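Local structure of heme oxygenase 1 (Synechocystis sp., 1WE1) at residues A20-G24 against F25-F29; N37-R40 against K41-N45; Q103-V106 against D107-Q111; V189-A192 against N193-F196; A197-M200 against K201-N204. The protein catalyses the oxygen-dependent opening of the heme ring to biliverdin IXalpha with release of iron and CO, probably a key step toward the photosynthetic antenna chromophores. All blocks are in the same frame, centred on the assembly; numbering follows the deposited sequence.

Contact 1. Residues A20-G24 against F25-F29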
# COMPACT_ATOMS: atom_id res chain seq x y z
N ALA A 20 -5.56 -10.73 4.98
CA ALA A 20 -4.42 -9.84 5.12
C ALA A 20 -4.06 -9.67 6.60
O ALA A 20 -2.90 -9.80 6.99
CB ALA A 20 -4.74 -8.50 4.50
N GLU A 21 -5.07 -9.40 7.42
CA GLU A 21 -4.87 -9.20 8.85
C GLU A 21 -4.34 -10.45 9.54
O GLU A 21 -3.72 -10.36 10.60
CB GLU A 21 -6.18 -8.79 9.51
CG GLU A 21 -6.78 -7.48 9.05
CD GLU A 21 -8.25 -7.38 9.41
OE1 GLU A 21 -8.59 -7.62 10.59
OE2 GLU A 21 -9.08 -7.08 8.52
N ASN A 22 -4.59 -11.62 8.96
CA ASN A 22 -4.17 -12.88 9.57
C ASN A 22 -2.83 -13.46 9.14
O ASN A 22 -2.43 -14.52 9.60
CB ASN A 22 -5.26 -13.92 9.36
CG ASN A 22 -6.49 -13.63 10.18
OD1 ASN A 22 -6.40 -13.26 11.36
ND2 ASN A 22 -7.67 -13.81 9.58
N VAL A 23 -2.13 -12.77 8.24
CA VAL A 23 -0.83 -13.23 7.81
C VAL A 23 0.09 -13.18 9.04
O VAL A 23 -0.02 -12.26 9.85
CB VAL A 23 -0.27 -12.29 6.73
CG1 VAL A 23 1.18 -12.64 6.42
CG2 VAL A 23 -1.13 -12.38 5.48
N GLY A 24 0.95 -14.19 9.18
CA GLY A 24 1.86 -14.24 10.32
C GLY A 24 2.58 -12.92 10.58
O GLY A 24 2.50 -12.36 11.67
N PHE A 25 3.28 -12.42 9.57
CA PHE A 25 3.99 -11.16 9.69
C PHE A 25 3.08 -10.06 10.26
O PHE A 25 3.46 -9.36 11.21
CB PHE A 25 4.51 -10.73 8.32
CG PHE A 25 5.29 -9.45 8.34
CD1 PHE A 25 6.68 -9.46 8.56
CD2 PHE A 25 4.65 -8.22 8.18
CE1 PHE A 25 7.41 -8.26 8.61
CE2 PHE A 25 5.37 -7.02 8.24
CZ PHE A 25 6.75 -7.04 8.45
N VAL A 26 1.88 -9.93 9.68
CA VAL A 26 0.91 -8.92 10.10
C VAL A 26 0.42 -9.13 11.52
O VAL A 26 0.34 -8.18 12.30
CB VAL A 26 -0.31 -8.87 9.14
CG1 VAL A 26 -1.46 -8.07 9.77
CG2 VAL A 26 0.12 -8.21 7.83
N LYS A 27 0.10 -10.37 11.87
CA LYS A 27 -0.34 -10.66 13.22
C LYS A 27 0.68 -10.15 14.23
O LYS A 27 0.32 -9.52 15.23
CB LYS A 27 -0.51 -12.17 13.42
CG LYS A 27 -1.81 -12.71 12.91
CD LYS A 27 -1.97 -14.17 13.29
CE LYS A 27 -3.33 -14.69 12.87
NZ LYS A 27 -3.45 -16.15 13.12
N CYS A 28 1.96 -10.42 13.98
CA CYS A 28 3.01 -9.97 14.87
C CYS A 28 3.07 -8.45 14.91
O CYS A 28 3.23 -7.85 15.97
CB CYS A 28 4.37 -10.54 14.43
SG CYS A 28 4.53 -12.35 14.64
N PHE A 29 2.93 -7.82 13.74
CA PHE A 29 2.95 -6.36 13.64
C PHE A 29 1.86 -5.74 14.52
O PHE A 29 2.09 -4.79 15.25
CB PHE A 29 2.70 -5.95 12.18
CG PHE A 29 2.75 -4.47 11.96
CD1 PHE A 29 3.89 -3.88 11.44
CD2 PHE A 29 1.66 -3.67 12.26
CE1 PHE A 29 3.94 -2.51 11.23
CE2 PHE A 29 1.70 -2.31 12.06
CZ PHE A 29 2.84 -1.72 11.54
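With its CG turned beside the backbone N (chi1 -81°) and the chain extended from there, Lys27 is laid back along the carbonyls of Val23 and Asn22, while the chi1 of Val26 (166°) sets CG1 toward the carbonyl of Glu21. The motif is a helix N-cap at the turn between two helices: helix 14-21, which carries the axial heme ligand His17, ends here, and Val23 is the N-cap residue of helix 24-30. Two straight backbone bonds start the new helix, Lys27 N to Val23 O (2.8 Å, with 168° at the hydrogen) and Cys28 N to Gly24 O (3.1 Å). The lysine methylenes rather than its amine do the touching across the turn: CE comes 3.4 Å from Asn22 O and 3.7 Å from Asn22 OD1, the aliphatic tail crossing the amide at a slant. Val26 packs on the turn, its CB 4.2 Å from Val23 CB and its branches set against the backbone carbonyls at the end of helix 14-21. Glu21 turns its carboxylate to His17, OE2 accepting from ND1, which probably steadies the ligand ring. Ala20 and Val26 belong to the heme pocket, and Val23 and Val26 both lean on Phe203 of helix 182-205. The tightest side-chain approach of Val26 within the turn is CG1 to Glu21 O, 3.3 Å.

Contact 2. Residues N37-R40 against K41-N45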
# COMPACT_ATOMS: atom_id res chain seq x y z
N ASN A 37 14.58 -3.97 10.54
CA ASN A 37 15.15 -4.61 9.35
C ASN A 37 14.20 -5.25 8.36
O ASN A 37 14.38 -5.10 7.15
CB ASN A 37 16.25 -5.59 9.75
CG ASN A 37 17.39 -4.90 10.45
OD1 ASN A 37 17.95 -3.93 9.94
ND2 ASN A 37 17.73 -5.39 11.64
N SER A 38 13.20 -5.98 8.83
CA SER A 38 12.27 -6.59 7.90
C SER A 38 11.30 -5.52 7.37
O SER A 38 11.08 -5.43 6.16
CB SER A 38 11.53 -7.75 8.57
OG SER A 38 10.93 -7.36 9.79
N TYR A 39 10.77 -4.69 8.26
CA TYR A 39 9.84 -3.63 7.88
C TYR A 39 10.47 -2.65 6.90
O TYR A 39 9.80 -2.00 6.12
CB TYR A 39 9.35 -2.89 9.13
CG TYR A 39 8.53 -1.65 8.86
CD1 TYR A 39 9.14 -0.41 8.64
CD2 TYR A 39 7.13 -1.71 8.82
CE1 TYR A 39 8.37 0.73 8.38
CE2 TYR A 39 6.36 -0.58 8.55
CZ TYR A 39 6.99 0.64 8.34
OH TYR A 39 6.23 1.75 8.07
N ARG A 40 11.79 -2.56 6.96
CA ARG A 40 12.55 -1.67 6.11
C ARG A 40 12.49 -2.16 4.65
O ARG A 40 12.49 -1.38 3.70
CB ARG A 40 14.01 -1.67 6.61
CG ARG A 40 14.90 -0.62 6.01
CD ARG A 40 16.21 -0.49 6.78
NE ARG A 40 17.10 -1.64 6.64
CZ ARG A 40 18.42 -1.54 6.77
NH1 ARG A 40 18.97 -0.36 7.03
NH2 ARG A 40 19.20 -2.61 6.65
N LYS A 41 12.42 -3.48 4.49
CA LYS A 41 12.36 -4.08 3.17
C LYS A 41 10.98 -3.91 2.56
O LYS A 41 10.83 -3.84 1.33
CB LYS A 41 12.76 -5.56 3.26
CG LYS A 41 14.19 -5.76 3.76
CD LYS A 41 14.74 -7.17 3.51
CE LYS A 41 16.24 -7.21 3.80
NZ LYS A 41 16.96 -8.39 3.24
N LEU A 42 9.97 -3.85 3.42
CA LEU A 42 8.60 -3.66 2.96
C LEU A 42 8.51 -2.25 2.37
O LEU A 42 7.95 -2.05 1.30
CB LEU A 42 7.63 -3.79 4.13
CG LEU A 42 6.16 -3.75 3.74
CD1 LEU A 42 5.85 -4.96 2.88
CD2 LEU A 42 5.29 -3.74 5.00
N VAL A 43 9.09 -1.29 3.08
CA VAL A 43 9.09 0.09 2.64
C VAL A 43 9.78 0.21 1.29
O VAL A 43 9.34 0.95 0.42
CB VAL A 43 9.82 0.99 3.67
CG1 VAL A 43 9.96 2.42 3.13
CG2 VAL A 43 9.04 0.98 4.99
N GLY A 44 10.88 -0.53 1.12
CA GLY A 44 11.59 -0.51 -0.14
C GLY A 44 10.68 -1.01 -1.25
O GLY A 44 10.60 -0.40 -2.32
N ASN A 45 9.96 -2.10 -1.00
CA ASN A 45 9.06 -2.61 -2.02
C ASN A 45 7.93 -1.62 -2.37
O ASN A 45 7.78 -1.24 -3.54
CB ASN A 45 8.46 -3.95 -1.60
CG ASN A 45 9.41 -5.11 -1.84
OD1 ASN A 45 10.29 -5.06 -2.71
ND2 ASN A 45 9.22 -6.18 -1.09
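Ser38 O takes two backbone N-H groups at once, Lys41 N at 2.9 Å and, weakly, Leu42 N at 3.4 Å. The Lys41 donor stands well above the carbonyl plane, 57° out of it, and the N-H is bent to 136°, so the turn here mixes an i+3 bond with the usual i+4 pattern of helix 36-59. Tyr39 O is shared in the same way, firmly with Val43 N (3.2 Å) and weakly with Leu42 N. Gly44 N to Arg40 O continues the i+4 pattern. The main side-chain meeting is between Tyr39 and Val43, one turn apart. With the CG2 of Val43 beside its own backbone N, that methyl reaches back to Tyr39 CE1 at 3.5 Å and to Tyr39 O at 3.3 Å; it comes to the ring at a slant and touches both ring and backbone. Lys41 rests its first methylenes on the preceding turn, CB 3.4 Å from Ser38 O and CG 3.5 Å from Asn37 O. The polar ends look to other partners: Tyr39 OH bonds Tyr156 OH, Ser38 OG bonds Glu35, and Arg40 NH1 bonds the carbonyl of Tyr87. This turn is plain helix packing near the start of helix 36-59: Val43 and Arg40 lie against helix 77-88, Leu42 against Phe203 of helix 182-205, and Ser38 and Lys41 against Asn209 of helix 207-222.

Contact 3. Residues Q103-V106 against D107-Q111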
# COMPACT_ATOMS: atom_id res chain seq x y z
N GLN A 103 8.59 -7.19 -7.24
CA GLN A 103 8.78 -7.00 -8.67
C GLN A 103 7.52 -7.47 -9.41
O GLN A 103 7.08 -6.82 -10.36
CB GLN A 103 10.00 -7.78 -9.16
CG GLN A 103 10.31 -7.59 -10.65
CD GLN A 103 10.62 -6.14 -11.00
OE1 GLN A 103 11.65 -5.60 -10.60
NE2 GLN A 103 9.73 -5.51 -11.77
N ALA A 104 6.96 -8.58 -8.97
CA ALA A 104 5.75 -9.11 -9.58
C ALA A 104 4.65 -8.05 -9.44
O ALA A 104 3.88 -7.80 -10.36
CB ALA A 104 5.33 -10.42 -8.91
N TYR A 105 4.60 -7.42 -8.27
CA TYR A 105 3.62 -6.38 -8.02
C TYR A 105 3.80 -5.27 -9.07
O TYR A 105 2.87 -4.95 -9.80
CB TYR A 105 3.82 -5.80 -6.61
CG TYR A 105 2.59 -5.12 -6.03
CD1 TYR A 105 1.66 -4.48 -6.85
CD2 TYR A 105 2.38 -5.09 -4.65
CE1 TYR A 105 0.54 -3.82 -6.31
CE2 TYR A 105 1.28 -4.44 -4.10
CZ TYR A 105 0.37 -3.80 -4.93
OH TYR A 105 -0.70 -3.13 -4.37
N VAL A 106 5.00 -4.70 -9.13
CA VAL A 106 5.31 -3.63 -10.07
C VAL A 106 5.00 -4.06 -11.49
O VAL A 106 4.49 -3.27 -12.30
CB VAL A 106 6.82 -3.25 -10.02
CG1 VAL A 106 7.23 -2.46 -11.27
CG2 VAL A 106 7.11 -2.43 -8.79
N ASP A 107 5.32 -5.31 -11.80
CA ASP A 107 5.09 -5.88 -13.13
C ASP A 107 3.61 -5.84 -13.50
O ASP A 107 3.25 -5.46 -14.61
CB ASP A 107 5.61 -7.33 -13.18
CG ASP A 107 7.13 -7.41 -13.33
OD1 ASP A 107 7.67 -8.52 -13.20
OD2 ASP A 107 7.78 -6.37 -13.57
N ARG A 108 2.74 -6.23 -12.56
CA ARG A 108 1.32 -6.21 -12.83
C ARG A 108 0.80 -4.80 -13.10
O ARG A 108 0.01 -4.59 -14.02
CB ARG A 108 0.54 -6.82 -11.66
CG ARG A 108 -0.97 -6.59 -11.76
CD ARG A 108 -1.54 -7.22 -13.02
NE ARG A 108 -1.39 -8.67 -12.97
CZ ARG A 108 -2.25 -9.50 -12.39
NH1 ARG A 108 -2.01 -10.81 -12.39
NH2 ARG A 108 -3.37 -9.04 -11.85
N VAL A 109 1.24 -3.83 -12.30
CA VAL A 109 0.81 -2.44 -12.47
C VAL A 109 1.11 -1.98 -13.89
O VAL A 109 0.26 -1.42 -14.58
CB VAL A 109 1.53 -1.50 -11.47
CG1 VAL A 109 1.16 -0.05 -11.75
CG2 VAL A 109 1.14 -1.87 -10.04
N ARG A 110 2.35 -2.22 -14.32
CA ARG A 110 2.81 -1.83 -15.64
C ARG A 110 2.05 -2.54 -16.75
O ARG A 110 1.75 -1.94 -17.78
CB ARG A 110 4.31 -2.11 -15.75
CG ARG A 110 5.17 -1.11 -15.00
CD ARG A 110 4.96 0.28 -15.60
NE ARG A 110 5.53 1.38 -14.82
CZ ARG A 110 6.80 1.46 -14.44
NH1 ARG A 110 7.66 0.49 -14.74
NH2 ARG A 110 7.21 2.52 -13.76
N GLN A 111 1.74 -3.81 -16.53
CA GLN A 111 1.02 -4.61 -17.51
C GLN A 111 -0.38 -4.04 -17.69
O GLN A 111 -0.80 -3.69 -18.79
CB GLN A 111 0.93 -6.06 -17.05
CG GLN A 111 0.93 -7.09 -18.17
CD GLN A 111 0.12 -6.65 -19.38
OE1 GLN A 111 0.68 -6.28 -20.42
NE2 GLN A 111 -1.20 -6.68 -19.24
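Gln103 and Asp107, one turn apart on helix 100-115, slant across each other with their amide and carboxylate planes 37° apart. The glutamine chain bends at chi2 (62°), which curls NE2 over the outer face of the helix and gives it to Asp107 OD2 at 2.8 Å. The amide meets this oxygen from above the carboxylate plane, 49° out of it. Alongside the side-chain bond runs a backbone one, Asp107 N to Gln103 O at 2.7 Å, so the two residues are tied twice. On another face of the helix Tyr105 and Val109 pack obliquely, CD1 to CG2 4.2 Å, and the same methyl lies 3.5 Å from Tyr105 O. Arg110 bends back over the turn, its CG 3.5 Å from Val106 O, and its NE goes on to a salt bridge with Glu56 of helix 36-59. Tyr105 and Val106 pack on Val49 of that helix. The carboxylate of Asp107 also sits close to a second acceptor, Gln103 O, 3.3 Å from OD2. The amide N-H of Gln103 would offset part of that repulsion on this exposed face; it is a neutral donor, so Asp107 probably keeps its charge.

Contact 4. Residues V189-A192 against N193-F196. With HEM (protoporphyrin IX containing Fe), chain H.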
# COMPACT_ATOMS: atom_id res chain seq x y z
N VAL A 189 -13.12 -5.28 -9.48
CA VAL A 189 -13.22 -5.92 -8.19
C VAL A 189 -12.28 -7.12 -8.16
O VAL A 189 -11.51 -7.31 -7.21
CB VAL A 189 -14.65 -6.37 -7.90
CG1 VAL A 189 -14.71 -7.20 -6.62
CG2 VAL A 189 -15.53 -5.14 -7.75
N ASP A 190 -12.30 -7.93 -9.21
CA ASP A 190 -11.42 -9.09 -9.23
C ASP A 190 -9.95 -8.67 -9.16
O ASP A 190 -9.16 -9.30 -8.49
CB ASP A 190 -11.69 -9.94 -10.46
CG ASP A 190 -12.95 -10.77 -10.32
OD1 ASP A 190 -13.40 -11.36 -11.33
OD2 ASP A 190 -13.50 -10.83 -9.19
N GLU A 191 -9.60 -7.59 -9.86
CA GLU A 191 -8.23 -7.10 -9.86
C GLU A 191 -7.82 -6.64 -8.45
O GLU A 191 -6.67 -6.82 -8.03
CB GLU A 191 -8.08 -5.94 -10.86
CG GLU A 191 -6.65 -5.43 -11.03
CD GLU A 191 -5.72 -6.45 -11.66
OE1 GLU A 191 -4.52 -6.17 -11.80
OE2 GLU A 191 -6.19 -7.54 -12.03
N ALA A 192 -8.76 -6.06 -7.71
CA ALA A 192 -8.50 -5.60 -6.36
C ALA A 192 -8.09 -6.79 -5.47
O ALA A 192 -7.13 -6.71 -4.71
CB ALA A 192 -9.72 -4.91 -5.80
N ASN A 193 -8.84 -7.89 -5.57
CA ASN A 193 -8.52 -9.08 -4.79
C ASN A 193 -7.15 -9.62 -5.23
O ASN A 193 -6.47 -10.31 -4.46
CB ASN A 193 -9.61 -10.14 -4.97
CG ASN A 193 -10.84 -9.85 -4.13
OD1 ASN A 193 -10.80 -9.92 -2.90
ND2 ASN A 193 -11.95 -9.52 -4.80
N ASP A 194 -6.76 -9.31 -6.46
CA ASP A 194 -5.46 -9.75 -6.96
C ASP A 194 -4.38 -8.94 -6.25
O ASP A 194 -3.41 -9.50 -5.73
CB ASP A 194 -5.36 -9.52 -8.48
CG ASP A 194 -5.86 -10.70 -9.29
OD1 ASP A 194 -7.03 -11.11 -9.12
OD2 ASP A 194 -5.08 -11.22 -10.12
N ALA A 195 -4.56 -7.62 -6.22
CA ALA A 195 -3.60 -6.73 -5.57
C ALA A 195 -3.42 -7.11 -4.11
O ALA A 195 -2.31 -7.15 -3.61
CB ALA A 195 -4.06 -5.28 -5.69
N PHE A 196 -4.52 -7.40 -3.42
CA PHE A 196 -4.42 -7.78 -2.03
C PHE A 196 -3.45 -8.96 -1.90
O PHE A 196 -2.57 -8.97 -1.05
CB PHE A 196 -5.77 -8.21 -1.46
CG PHE A 196 -6.51 -7.12 -0.76
CD1 PHE A 196 -7.20 -6.15 -1.47
CD2 PHE A 196 -6.53 -7.06 0.63
CE1 PHE A 196 -7.91 -5.15 -0.81
CE2 PHE A 196 -7.23 -6.06 1.30
CZ PHE A 196 -7.92 -5.10 0.57
CHA HEM H . -9.90 -0.42 5.19
CHB HEM H . -6.48 -1.96 2.13
CHC HEM H . -4.46 -4.33 5.85
CHD HEM H . -6.92 -1.54 8.87
C1A HEM H . -9.25 -0.73 3.98
C2A HEM H . -9.72 -0.42 2.63
C3A HEM H . -8.77 -0.89 1.77
C4A HEM H . -7.69 -1.44 2.60
CMA HEM H . -8.78 -0.87 0.27
CAA HEM H . -10.98 0.35 2.29
CBA HEM H . -12.30 -0.45 2.41
CGA HEM H . -13.47 0.28 2.06
O1A HEM H . -13.95 0.05 0.89
O2A HEM H . -14.01 1.12 2.82
C1B HEM H . -5.63 -2.79 2.87
C2B HEM H . -4.55 -3.60 2.31
C3B HEM H . -3.94 -4.22 3.36
C4B HEM H . -4.70 -3.85 4.55
CMB HEM H . -4.22 -3.67 0.84
CAB HEM H . -2.70 -5.09 3.37
CBB HEM H . -2.84 -6.42 2.59
C1C HEM H . -4.88 -3.73 7.01
C2C HEM H . -4.34 -3.96 8.34
C3C HEM H . -5.20 -3.36 9.18
C4C HEM H . -6.05 -2.50 8.39
CMC HEM H . -3.07 -4.74 8.63
CAC HEM H . -5.28 -3.53 10.70
CBC HEM H . -4.38 -2.50 11.43
C1D HEM H . -7.97 -0.94 8.13
C2D HEM H . -9.02 -0.11 8.72
C3D HEM H . -9.82 0.24 7.68
C4D HEM H . -9.30 -0.44 6.47
CMD HEM H . -9.09 0.22 10.17
CAD HEM H . -11.04 1.13 7.66
CBD HEM H . -12.40 0.31 7.77
CGD HEM H . -13.55 1.08 7.47
O1D HEM H . -13.54 1.90 6.47
O2D HEM H . -14.59 0.98 8.18
NA HEM H . -8.03 -1.36 3.93
NB HEM H . -5.70 -2.94 4.24
NC HEM H . -5.92 -2.78 7.05
ND HEM H . -8.16 -1.09 6.76
FE HEM H . -6.97 -2.05 5.50
O HOH W 1 -5.98 -0.55 5.37
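The heme pocket of the all-helical heme oxygenase fold is entered here by Phe196 of helix 182-205, on the porphyrin side opposite the water that binds the iron. A heme methyl, CMB, sits over one face of its ring, 3.8 Å above the plane and displaced toward the rim. The far end of the ring also touches the macrocycle, with CE2 3.8 Å from heme C2B, so the contact is apolar packing beside His17, the axial ligand. One turn earlier, Asn193 lies side by side with Val189; its backbone N bonds Val189 O at 3.2 Å, and its ND2 adds a weak second bond to that oxygen. The same amide joins helix 182-205 to the N-terminal part of the chain, OD1 to Ser16 OG and ND2 to Gly12 O.

On another side of the turn Glu191 and Asp194 cross at about a right angle, their carboxylate planes nevertheless only 20° apart. Glu191 OE2 and Asp194 OD2 are 4.3 Å from each other, a pairing that would be costly alone. Arg108 of helix 100-115 salt-bridges both acids through NH2, and His123 adds a hydrogen bond to Glu191 OE1, so the repulsion between the two acids is probably relieved in part. Ala192 O serves Phe196 twice: it accepts the backbone N at 3.0 Å, and it lies in the ring plane at the edge, 3.3 Å from CD1.

Contact 5. Residues A197-M200 against K201-N204. With HEM (protoporphyrin IX containing Fe), chain H.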
# COMPACT_ATOMS: atom_id res chain seq x y z
N ALA A 197 -3.64 -9.96 -2.76
CA ALA A 197 -2.79 -11.14 -2.72
C ALA A 197 -1.33 -10.75 -2.93
O ALA A 197 -0.44 -11.33 -2.31
CB ALA A 197 -3.23 -12.14 -3.77
N MET A 198 -1.09 -9.78 -3.79
CA MET A 198 0.27 -9.34 -4.05
C MET A 198 0.92 -8.64 -2.85
O MET A 198 2.14 -8.69 -2.66
CB MET A 198 0.29 -8.44 -5.28
CG MET A 198 -0.05 -9.20 -6.53
SD MET A 198 0.14 -8.25 -8.03
CE MET A 198 -1.52 -7.50 -8.17
N ASN A 199 0.10 -7.99 -2.03
CA ASN A 199 0.60 -7.32 -0.84
C ASN A 199 0.92 -8.43 0.15
O ASN A 199 1.97 -8.43 0.78
CB ASN A 199 -0.47 -6.39 -0.27
CG ASN A 199 -0.52 -5.08 -0.99
OD1 ASN A 199 0.28 -4.19 -0.73
ND2 ASN A 199 -1.45 -4.95 -1.92
N MET A 200 0.00 -9.37 0.25
CA MET A 200 0.16 -10.48 1.16
C MET A 200 1.41 -11.30 0.85
O MET A 200 2.05 -11.82 1.76
CB MET A 200 -1.08 -11.36 1.12
CG MET A 200 -2.32 -10.68 1.66
SD MET A 200 -3.61 -11.85 2.14
CE MET A 200 -4.64 -11.86 0.65
N LYS A 201 1.78 -11.40 -0.42
CA LYS A 201 2.96 -12.17 -0.76
C LYS A 201 4.23 -11.45 -0.30
O LYS A 201 5.22 -12.09 0.08
CB LYS A 201 3.00 -12.48 -2.26
CG LYS A 201 3.98 -13.60 -2.58
CD LYS A 201 3.80 -14.19 -3.97
CE LYS A 201 4.80 -15.33 -4.18
NZ LYS A 201 4.48 -16.17 -5.38
N MET A 202 4.22 -10.12 -0.34
CA MET A 202 5.37 -9.36 0.12
C MET A 202 5.56 -9.59 1.63
O MET A 202 6.69 -9.74 2.11
CB MET A 202 5.19 -7.87 -0.16
CG MET A 202 5.30 -7.51 -1.63
SD MET A 202 5.30 -5.73 -2.00
CE MET A 202 3.66 -5.25 -1.42
N PHE A 203 4.45 -9.63 2.37
CA PHE A 203 4.49 -9.85 3.82
C PHE A 203 5.05 -11.22 4.15
O PHE A 203 5.90 -11.36 5.04
CB PHE A 203 3.09 -9.76 4.43
CG PHE A 203 2.42 -8.43 4.26
CD1 PHE A 203 3.16 -7.26 4.11
CD2 PHE A 203 1.03 -8.34 4.31
CE1 PHE A 203 2.52 -6.01 4.01
CE2 PHE A 203 0.37 -7.10 4.22
CZ PHE A 203 1.11 -5.94 4.07
N ASN A 204 4.57 -12.24 3.45
CA ASN A 204 5.04 -13.60 3.68
C ASN A 204 6.55 -13.74 3.42
O ASN A 204 7.23 -14.53 4.08
CB ASN A 204 4.26 -14.59 2.80
CG ASN A 204 2.86 -14.84 3.33
OD1 ASN A 204 2.67 -15.06 4.53
ND2 ASN A 204 1.88 -14.83 2.43
CHA HEM H . -9.90 -0.42 5.19
CHB HEM H . -6.48 -1.96 2.13
CHC HEM H . -4.46 -4.33 5.85
CHD HEM H . -6.92 -1.54 8.87
C1A HEM H . -9.25 -0.73 3.98
C2A HEM H . -9.72 -0.42 2.63
C3A HEM H . -8.77 -0.89 1.77
C4A HEM H . -7.69 -1.44 2.60
CMA HEM H . -8.78 -0.87 0.27
CAA HEM H . -10.98 0.35 2.29
CBA HEM H . -12.30 -0.45 2.41
CGA HEM H . -13.47 0.28 2.06
O1A HEM H . -13.95 0.05 0.89
O2A HEM H . -14.01 1.12 2.82
C1B HEM H . -5.63 -2.79 2.87
C2B HEM H . -4.55 -3.60 2.31
C3B HEM H . -3.94 -4.22 3.36
C4B HEM H . -4.70 -3.85 4.55
CMB HEM H . -4.22 -3.67 0.84
CAB HEM H . -2.70 -5.09 3.37
CBB HEM H . -2.84 -6.42 2.59
C1C HEM H . -4.88 -3.73 7.01
C2C HEM H . -4.34 -3.96 8.34
C3C HEM H . -5.20 -3.36 9.18
C4C HEM H . -6.05 -2.50 8.39
CMC HEM H . -3.07 -4.74 8.63
CAC HEM H . -5.28 -3.53 10.70
CBC HEM H . -4.38 -2.50 11.43
C1D HEM H . -7.97 -0.94 8.13
C2D HEM H . -9.02 -0.11 8.72
C3D HEM H . -9.82 0.24 7.68
C4D HEM H . -9.30 -0.44 6.47
CMD HEM H . -9.09 0.22 10.17
CAD HEM H . -11.04 1.13 7.66
CBD HEM H . -12.40 0.31 7.77
CGD HEM H . -13.55 1.08 7.47
O1D HEM H . -13.54 1.90 6.47
O2D HEM H . -14.59 0.98 8.18
NA HEM H . -8.03 -1.36 3.93
NB HEM H . -5.70 -2.94 4.24
NC HEM H . -5.92 -2.78 7.05
ND HEM H . -8.16 -1.09 6.76
FE HEM H . -6.97 -2.05 5.50
O HOH W 1 -5.98 -0.55 5.37
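The next two turns of helix 182-205 continue the wall of the heme pocket, in the helical heme oxygenase fold, through Asn199 and Phe203. Both touch one vinyl group of the heme: its terminal carbon CBB is 3.7 Å from Phe203 CE2, and Asn199 CB approaches the same carbon from the preceding turn. The two residues are also packed on each other. With its CG beside the backbone N (chi1 -61°), Phe203 is swung back along the helix, which brings Asn199 O over one face of its ring, 3.5 Å above the plane and toward the rim. The same oxygen takes Phe203 N in its carbonyl plane at 3.2 Å, and weakly Met202 N as well.

Met202 runs side by side with Asn199, pointing the same way, its chain bent at chi3 (-64°). This bend brings its methyl CE against the asparagine, and its CG leans on the backbone of the turn before, 3.5 Å from Met198 O. The amide of Asn199 is buried yet well served: ND2 donates to Ala195 O and is joined to Tyr105 OH of helix 100-115, while OD1 has a weak bond from Arg127 NH1 of helix 120-146. These partners would hold the rotation of the amide, while the helix backbone places CB beside the vinyl. Met202 also packs on Leu46 of helix 36-59. Beside that weak bond, the amide oxygen meets a methyl from the following turn, Met202 CE, 3.6 Å from Asn199 OD1.

Overall arrangement
From the N terminus the five contacts follow in series; each is local, and none nests in or crosses another. Contact 1 closes the corner between helices 14-21 and 24-30, and contact 2 a turn of the next helix, 36-59; Phe25 and Phe29 of the first pack on Ser38 and Tyr39 of the second. Contact 3 lies on helix 100-115. Contacts 4 and 5 are consecutive turns of helix 182-205, and both touch the heme. That helix gathers the rest: 197-204 packs on contacts 1, 2 and 3, with a probable hydrogen bond to the last, while 189-196 meets contact 3 chiefly through charges. Contacts 2 and 4 stand on opposite sides of the chain's centre, about 22 Å apart between centres.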